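PDB 4Q88: glycoside hydrolase family 88 protein from Bacteroides vulgatus, which is of unknown function but probably hydrolyses glycosidic bonds in sugar substrates. Local coordinates for residues Y236-R239 / F240-A244; F282-G285 / I286-L290. All coordinates share one frame; numbering follows the deposited sequence.

Contact 1. Residues Y236-R239 / F240-A244; sequences YITR and FQTMA
T242 sets its OG1 beside its own backbone N, with chi1 at -58°, and that torsion turns the hydroxyl back along the helix onto the carbonyl of T238, one turn earlier. OG1 donates to T238 O at 2.8 Å, while the backbone N of T242 gives the usual helical bond to the same oxygen at 2.9 Å. The two donors arrive from opposite faces of the carbonyl plane, the hydroxyl tilted 35° from it. T238 repeats the pattern, its own OG1 bonding to E234 O.

I237 and Q241 run side by side, pointing the same way. The CG2 branch of I237 stands anti to the backbone N and meets the amide of Q241, with CD 3.6 Å away. Q241 is extended beyond CG, and its NE2 hydrogen-bonds to L290 O.

On another side of the helix, R239 bends at chi2 and chi3. It and M243, a selenomethionine, pass at an oblique angle, R239 CD coming within 4.0 Å of M243 CG. The guanidinium ends at D176, in a salt bridge through NH1, and at Y187 OH, with Y180 in a cation-pi contact. The backbone bond from M243 N to R239 O, 2.9 Å, is one of the regular i to i+4 set.

Chemically, then, helix 233-249 satisfies the T242 hydroxyl with its own main chain, while the polar ends of R239 and Q241 bond to other parts of the fold; the pairing with D176 probably stabilises the charge on R239.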
ATOM      1  N   TYR A 236       3.311  10.251 -13.616  1.00 18.69           N
ATOM      2  CA  TYR A 236       3.315   9.664 -12.277  1.00 20.53           C
ATOM      3  C   TYR A 236       4.110  10.512 -11.295  1.00 18.52           C
ATOM      4  O   TYR A 236       3.709  10.712 -10.145  1.00 17.60           O
ATOM      5  CB  TYR A 236       3.825   8.213 -12.309  1.00 19.16           C
ATOM      6  CG  TYR A 236       3.103   7.305 -13.317  1.00 20.52           C
ATOM      7  CD1 TYR A 236       1.724   7.411 -13.577  1.00 20.38           C
ATOM      8  CD2 TYR A 236       3.827   6.335 -14.028  1.00 21.45           C
ATOM      9  CE1 TYR A 236       1.085   6.570 -14.496  1.00 20.82           C
ATOM     10  CE2 TYR A 236       3.210   5.466 -14.905  1.00 20.51           C
ATOM     11  CZ  TYR A 236       1.846   5.592 -15.175  1.00 22.24           C
ATOM     12  OH  TYR A 236       1.305   4.729 -16.104  1.00 20.65           O
ATOM     13  N   ILE A 237       5.265  10.993 -11.708  1.00 17.70           N
ATOM     14  CA  ILE A 237       6.048  11.893 -10.859  1.00 18.57           C
ATOM     15  C   ILE A 237       5.253  13.144 -10.463  1.00 18.81           C
ATOM     16  O   ILE A 237       5.246  13.554  -9.291  1.00 17.11           O
ATOM     17  CB  ILE A 237       7.392  12.290 -11.527  1.00 19.09           C
ATOM     18  CG1 ILE A 237       8.267  11.070 -11.564  1.00 19.51           C
ATOM     19  CG2 ILE A 237       8.079  13.404 -10.754  1.00 19.56           C
ATOM     20  CD1 ILE A 237       9.505  11.214 -12.443  1.00 20.73           C
ATOM     21  N   THR A 238       4.551  13.736 -11.419  1.00 18.30           N
ATOM     22  CA  THR A 238       3.777  14.918 -11.149  1.00 17.83           C
ATOM     23  C   THR A 238       2.647  14.610 -10.162  1.00 16.93           C
ATOM     24  O   THR A 238       2.454  15.386  -9.226  1.00 16.62           O
ATOM     25  CB  THR A 238       3.168  15.480 -12.431  1.00 19.11           C
ATOM     26  OG1 THR A 238       4.224  16.006 -13.229  1.00 20.24           O
ATOM     27  CG2 THR A 238       2.214  16.577 -12.117  1.00 19.91           C
ATOM     28  N   ARG A 239       2.016  13.459 -10.325  1.00 16.19           N
ATOM     29  CA  ARG A 239       0.950  13.077  -9.409  1.00 16.23           C
ATOM     30  C   ARG A 239       1.537  12.861  -8.014  1.00 15.70           C
ATOM     31  O   ARG A 239       0.964  13.343  -7.017  1.00 16.30           O
ATOM     32  CB  ARG A 239       0.183  11.867  -9.905  1.00 16.96           C
ATOM     33  CG  ARG A 239      -0.899  11.370  -8.964  1.00 17.19           C
ATOM     34  CD  ARG A 239      -1.998  12.369  -8.712  1.00 16.79           C
ATOM     35  NE  ARG A 239      -2.458  13.013  -9.937  1.00 17.70           N
ATOM     36  CZ  ARG A 239      -3.258  12.467 -10.843  1.00 18.75           C
ATOM     37  NH1 ARG A 239      -3.809  11.288 -10.640  1.00 19.84           N
ATOM     38  NH2 ARG A 239      -3.595  13.164 -11.916  1.00 21.61           N
ATOM     39  N   PHE A 240       2.647  12.132  -7.931  1.00 16.83           N
ATOM     40  CA  PHE A 240       3.300  11.899  -6.637  1.00 16.38           C
ATOM     41  C   PHE A 240       3.699  13.193  -5.926  1.00 16.93           C
ATOM     42  O   PHE A 240       3.476  13.354  -4.721  1.00 18.02           O
ATOM     43  CB  PHE A 240       4.516  11.004  -6.874  1.00 18.21           C
ATOM     44  CG  PHE A 240       5.286  10.692  -5.641  1.00 18.78           C
ATOM     45  CD1 PHE A 240       4.807   9.769  -4.713  1.00 19.39           C
ATOM     46  CD2 PHE A 240       6.543  11.216  -5.471  1.00 20.81           C
ATOM     47  CE1 PHE A 240       5.552   9.414  -3.590  1.00 19.94           C
ATOM     48  CE2 PHE A 240       7.287  10.880  -4.329  1.00 21.74           C
ATOM     49  CZ  PHE A 240       6.782   9.990  -3.395  1.00 20.99           C
ATOM     50  N   GLN A 241       4.322  14.109  -6.655  1.00 17.32           N
ATOM     51  CA  GLN A 241       4.748  15.367  -6.072  1.00 19.04           C
ATOM     52  C   GLN A 241       3.572  16.231  -5.611  1.00 17.46           C
ATOM     53  O   GLN A 241       3.649  16.888  -4.563  1.00 17.56           O
ATOM     54  CB  GLN A 241       5.622  16.131  -7.041  1.00 19.97           C
ATOM     55  CG  GLN A 241       6.966  15.447  -7.234  1.00 20.40           C
ATOM     56  CD  GLN A 241       7.769  16.082  -8.361  1.00 22.24           C
ATOM     57  OE1 GLN A 241       7.189  16.624  -9.366  1.00 22.38           O
ATOM     58  NE2 GLN A 241       9.090  15.972  -8.263  1.00 22.87           N
ATOM     59  N   THR A 242       2.507  16.259  -6.412  1.00 17.96           N
ATOM     60  CA  THR A 242       1.301  17.018  -6.011  1.00 17.31           C
ATOM     61  C   THR A 242       0.620  16.435  -4.809  1.00 17.25           C
ATOM     62  O   THR A 242       0.195  17.166  -3.902  1.00 18.11           O
ATOM     63  CB  THR A 242       0.333  17.029  -7.173  1.00 18.28           C
ATOM     64  OG1 THR A 242       0.964  17.609  -8.323  1.00 20.44           O
ATOM     65  CG2 THR A 242      -0.907  17.809  -6.833  1.00 19.28           C
HETATM   66  N   MSE A 243       0.494  15.097  -4.753  1.00 16.49           N
HETATM   67  CA  MSE A 243      -0.070  14.483  -3.578  1.00 15.59           C
HETATM   68  C   MSE A 243       0.774  14.742  -2.364  1.00 16.53           C
HETATM   69  O   MSE A 243       0.265  14.990  -1.275  1.00 16.09           O
HETATM   70  CB  MSE A 243      -0.206  12.943  -3.719  1.00 15.50           C
HETATM   71  CG  MSE A 243      -1.160  12.521  -4.815  1.00 15.31           C
HETATM   72 SE   MSE A 243      -1.451  10.578  -4.649  0.70 19.26          SE
HETATM   73  CE  MSE A 243      -2.468  10.558  -2.955  1.00 17.96           C
ATOM     74  N   ALA A 244       2.094  14.735  -2.523  1.00 16.13           N
ATOM     75  CA  ALA A 244       2.977  14.989  -1.384  1.00 16.94           C
ATOM     76  C   ALA A 244       2.675  16.348  -0.738  1.00 16.60           C
ATOM     77  O   ALA A 244       2.601  16.472   0.508  1.00 16.95           O
ATOM     78  CB  ALA A 244       4.464  14.946  -1.812  1.00 18.80           C
TER

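Contact 2. Residues F282-G285 / I286-L290; sequences FLWG and INNGL
The indole of W284 carries the side-chain amide of N288 over one face, stacked, the planes 20° apart. N288 ND2 sits 3.0 Å above the ring plane, offset toward the rim, and N288 CB makes a CH-pi contact with the six-membered ring, 4.0 Å from its centroid. L290 CD1 approaches the same indole obliquely, 3.8 Å from W284 CZ3.

ND2 and W284 NE1 are both donors, so the 3.0 Å between them is no hydrogen bond. ND2 gives one of its two hydrogens to W284 O at 2.9 Å, with the oxygen in the amide plane, supplementing a weak bond from N288 N to that oxygen. NE1 gives its hydrogen to a water, which donates to N288 OD1, 3.0 Å away. Both ends of the amide are thus held, which should restrict its rotation.

Immediately after, the helix ends in a Schellman motif. G289, with phi at 75°, is the C' residue; L290 N bonds to G285 O at 3.0 Å and G289 N to I286 O.

The cap closes helix 272-287 between several others, consistent with the (alpha/alpha) barrel of this family. W284 packs on A220, L223 and K224 of helix 209-225 and on E353 of helix 341-358, which also accepts a hydrogen bond from N287 ND2. L290 touches L223 and I237 of helix 233-249, while I286 lies against Y296 of helix 293-311.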
ATOM      1  N   PHE A 282       6.824   9.595   1.745  1.00 18.68           N
ATOM      2  CA  PHE A 282       7.620  10.816   1.885  1.00 18.65           C
ATOM      3  C   PHE A 282       9.119  10.446   1.991  1.00 19.34           C
ATOM      4  O   PHE A 282       9.956  11.028   1.343  1.00 19.59           O
ATOM      5  CB  PHE A 282       7.208  11.580   3.140  1.00 19.45           C
ATOM      6  CG  PHE A 282       5.917  12.373   2.988  1.00 18.34           C
ATOM      7  CD1 PHE A 282       5.862  13.415   2.119  1.00 19.87           C
ATOM      8  CD2 PHE A 282       4.830  12.122   3.779  1.00 18.82           C
ATOM      9  CE1 PHE A 282       4.732  14.197   1.988  1.00 19.74           C
ATOM     10  CE2 PHE A 282       3.702  12.926   3.678  1.00 18.45           C
ATOM     11  CZ  PHE A 282       3.646  13.934   2.762  1.00 18.68           C
ATOM     12  N   LEU A 283       9.418   9.442   2.805  1.00 19.25           N
ATOM     13  CA  LEU A 283      10.830   9.012   2.968  1.00 19.74           C
ATOM     14  C   LEU A 283      11.381   8.528   1.610  1.00 19.13           C
ATOM     15  O   LEU A 283      12.497   8.906   1.226  1.00 21.04           O
ATOM     16  CB  LEU A 283      10.922   7.939   4.033  1.00 20.23           C
ATOM     17  CG  LEU A 283      10.722   8.394   5.472  1.00 20.98           C
ATOM     18  CD1 LEU A 283      10.472   7.150   6.316  1.00 21.62           C
ATOM     19  CD2 LEU A 283      11.914   9.228   5.976  1.00 23.88           C
ATOM     20  N   TRP A 284      10.628   7.685   0.896  1.00 19.07           N
ATOM     21  CA  TRP A 284      11.054   7.180  -0.431  1.00 19.91           C
ATOM     22  C   TRP A 284      11.317   8.358  -1.399  1.00 20.19           C
ATOM     23  O   TRP A 284      12.370   8.433  -2.091  1.00 21.70           O
ATOM     24  CB  TRP A 284      10.033   6.180  -1.032  1.00 20.64           C
ATOM     25  CG  TRP A 284      10.549   5.651  -2.299  1.00 20.39           C
ATOM     26  CD1 TRP A 284      11.402   4.602  -2.448  1.00 22.31           C
ATOM     27  CD2 TRP A 284      10.358   6.208  -3.598  1.00 21.01           C
ATOM     28  NE1 TRP A 284      11.718   4.435  -3.772  1.00 22.90           N
ATOM     29  CE2 TRP A 284      11.150   5.454  -4.488  1.00 21.87           C
ATOM     30  CE3 TRP A 284       9.664   7.333  -4.086  1.00 21.24           C
ATOM     31  CZ2 TRP A 284      11.212   5.737  -5.849  1.00 24.68           C
ATOM     32  CZ3 TRP A 284       9.720   7.596  -5.469  1.00 22.13           C
ATOM     33  CH2 TRP A 284      10.500   6.817  -6.303  1.00 22.54           C
ATOM     34  N   GLY A 285      10.357   9.282  -1.433  1.00 20.52           N
ATOM     35  CA  GLY A 285      10.466  10.477  -2.279  1.00 22.18           C
ATOM     36  C   GLY A 285      11.691  11.336  -1.989  1.00 21.40           C
ATOM     37  O   GLY A 285      12.352  11.788  -2.905  1.00 22.23           O
ATOM     38  N   ILE A 286      12.021  11.517  -0.731  1.00 21.74           N
ATOM     39  CA  ILE A 286      13.188  12.309  -0.352  1.00 21.52           C
ATOM     40  C   ILE A 286      14.441  11.504  -0.722  1.00 23.44           C
ATOM     41  O   ILE A 286      15.367  12.030  -1.355  1.00 22.93           O
ATOM     42  CB  ILE A 286      13.158  12.622   1.162  1.00 23.01           C
ATOM     43  CG1 ILE A 286      12.000  13.585   1.524  1.00 23.04           C
ATOM     44  CG2 ILE A 286      14.505  13.201   1.613  1.00 25.38           C
ATOM     45  CD1 ILE A 286      11.825  13.717   3.040  1.00 23.16           C
ATOM     46  N   ASN A 287      14.442  10.208  -0.373  1.00 21.34           N
ATOM     47  CA  ASN A 287      15.604   9.337  -0.642  1.00 21.94           C
ATOM     48  C   ASN A 287      15.906   9.199  -2.123  1.00 22.19           C
ATOM     49  O   ASN A 287      17.071   8.931  -2.512  1.00 22.91           O
ATOM     50  CB  ASN A 287      15.345   7.951  -0.060  1.00 22.31           C
ATOM     51  CG  ASN A 287      15.428   7.936   1.439  1.00 23.03           C
ATOM     52  OD1 ASN A 287      15.946   8.871   2.042  1.00 23.26           O
ATOM     53  ND2 ASN A 287      14.876   6.901   2.056  1.00 23.19           N
ATOM     54  N   ASN A 288      14.894   9.355  -2.956  1.00 20.93           N
ATOM     55  CA  ASN A 288      15.035   9.142  -4.379  1.00 23.06           C
ATOM     56  C   ASN A 288      15.007  10.407  -5.213  1.00 24.86           C
ATOM     57  O   ASN A 288      14.868  10.342  -6.467  1.00 26.45           O
ATOM     58  CB  ASN A 288      14.081   8.081  -4.859  1.00 23.21           C
ATOM     59  CG  ASN A 288      14.480   6.688  -4.374  1.00 23.96           C
ATOM     60  OD1 ASN A 288      15.248   5.965  -5.038  1.00 25.38           O
ATOM     61  ND2 ASN A 288      14.032   6.321  -3.186  1.00 23.01           N
ATOM     62  N   GLY A 289      15.130  11.548  -4.546  1.00 24.18           N
ATOM     63  CA  GLY A 289      15.320  12.823  -5.225  1.00 26.46           C
ATOM     64  C   GLY A 289      14.135  13.483  -5.922  1.00 28.41           C
ATOM     65  O   GLY A 289      14.324  14.399  -6.727  1.00 29.09           O
ATOM     66  N   LEU A 290      12.915  13.080  -5.556  1.00 25.48           N
ATOM     67  CA  LEU A 290      11.687  13.588  -6.144  1.00 26.34           C
ATOM     68  C   LEU A 290      10.947  14.560  -5.235  1.00 26.40           C
ATOM     69  O   LEU A 290      10.073  15.315  -5.702  1.00 26.98           O
ATOM     70  CB  LEU A 290      10.776  12.394  -6.505  1.00 26.54           C
ATOM     71  CG  LEU A 290      11.255  11.509  -7.642  1.00 29.53           C
ATOM     72  CD1 LEU A 290      10.136  10.515  -7.909  1.00 31.97           C
ATOM     73  CD2 LEU A 290      11.569  12.300  -8.919  1.00 30.46           C
TER
HETATM   74  O   HOH W   1      14.126   3.197  -4.981  1.00 35.07           O

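How the contacts relate
Contacts 1 and 2 lie on helices 233-249 and 272-287, which follow each other in the chain, with their centres 12 Å apart. The 2.8 Å hydrogen bond from Q241 NE2 to L290 O joins the middle of one helix to the last residue of the Schellman cap of the other. The F240 ring adds apolar packing: its CE2 is 3.8 Å from G285 CA, and its CZ is 4.0 Å from W284 CE3. F216 of helix 209-225 meets both sides, stacking on F240 and edge-to-face with F282. Bound 1,2-ethanediol, probably from the crystallisation liquor, lies about 4 Å from the Q241 side chain and about 5 Å from G289, which does not establish a substrate site.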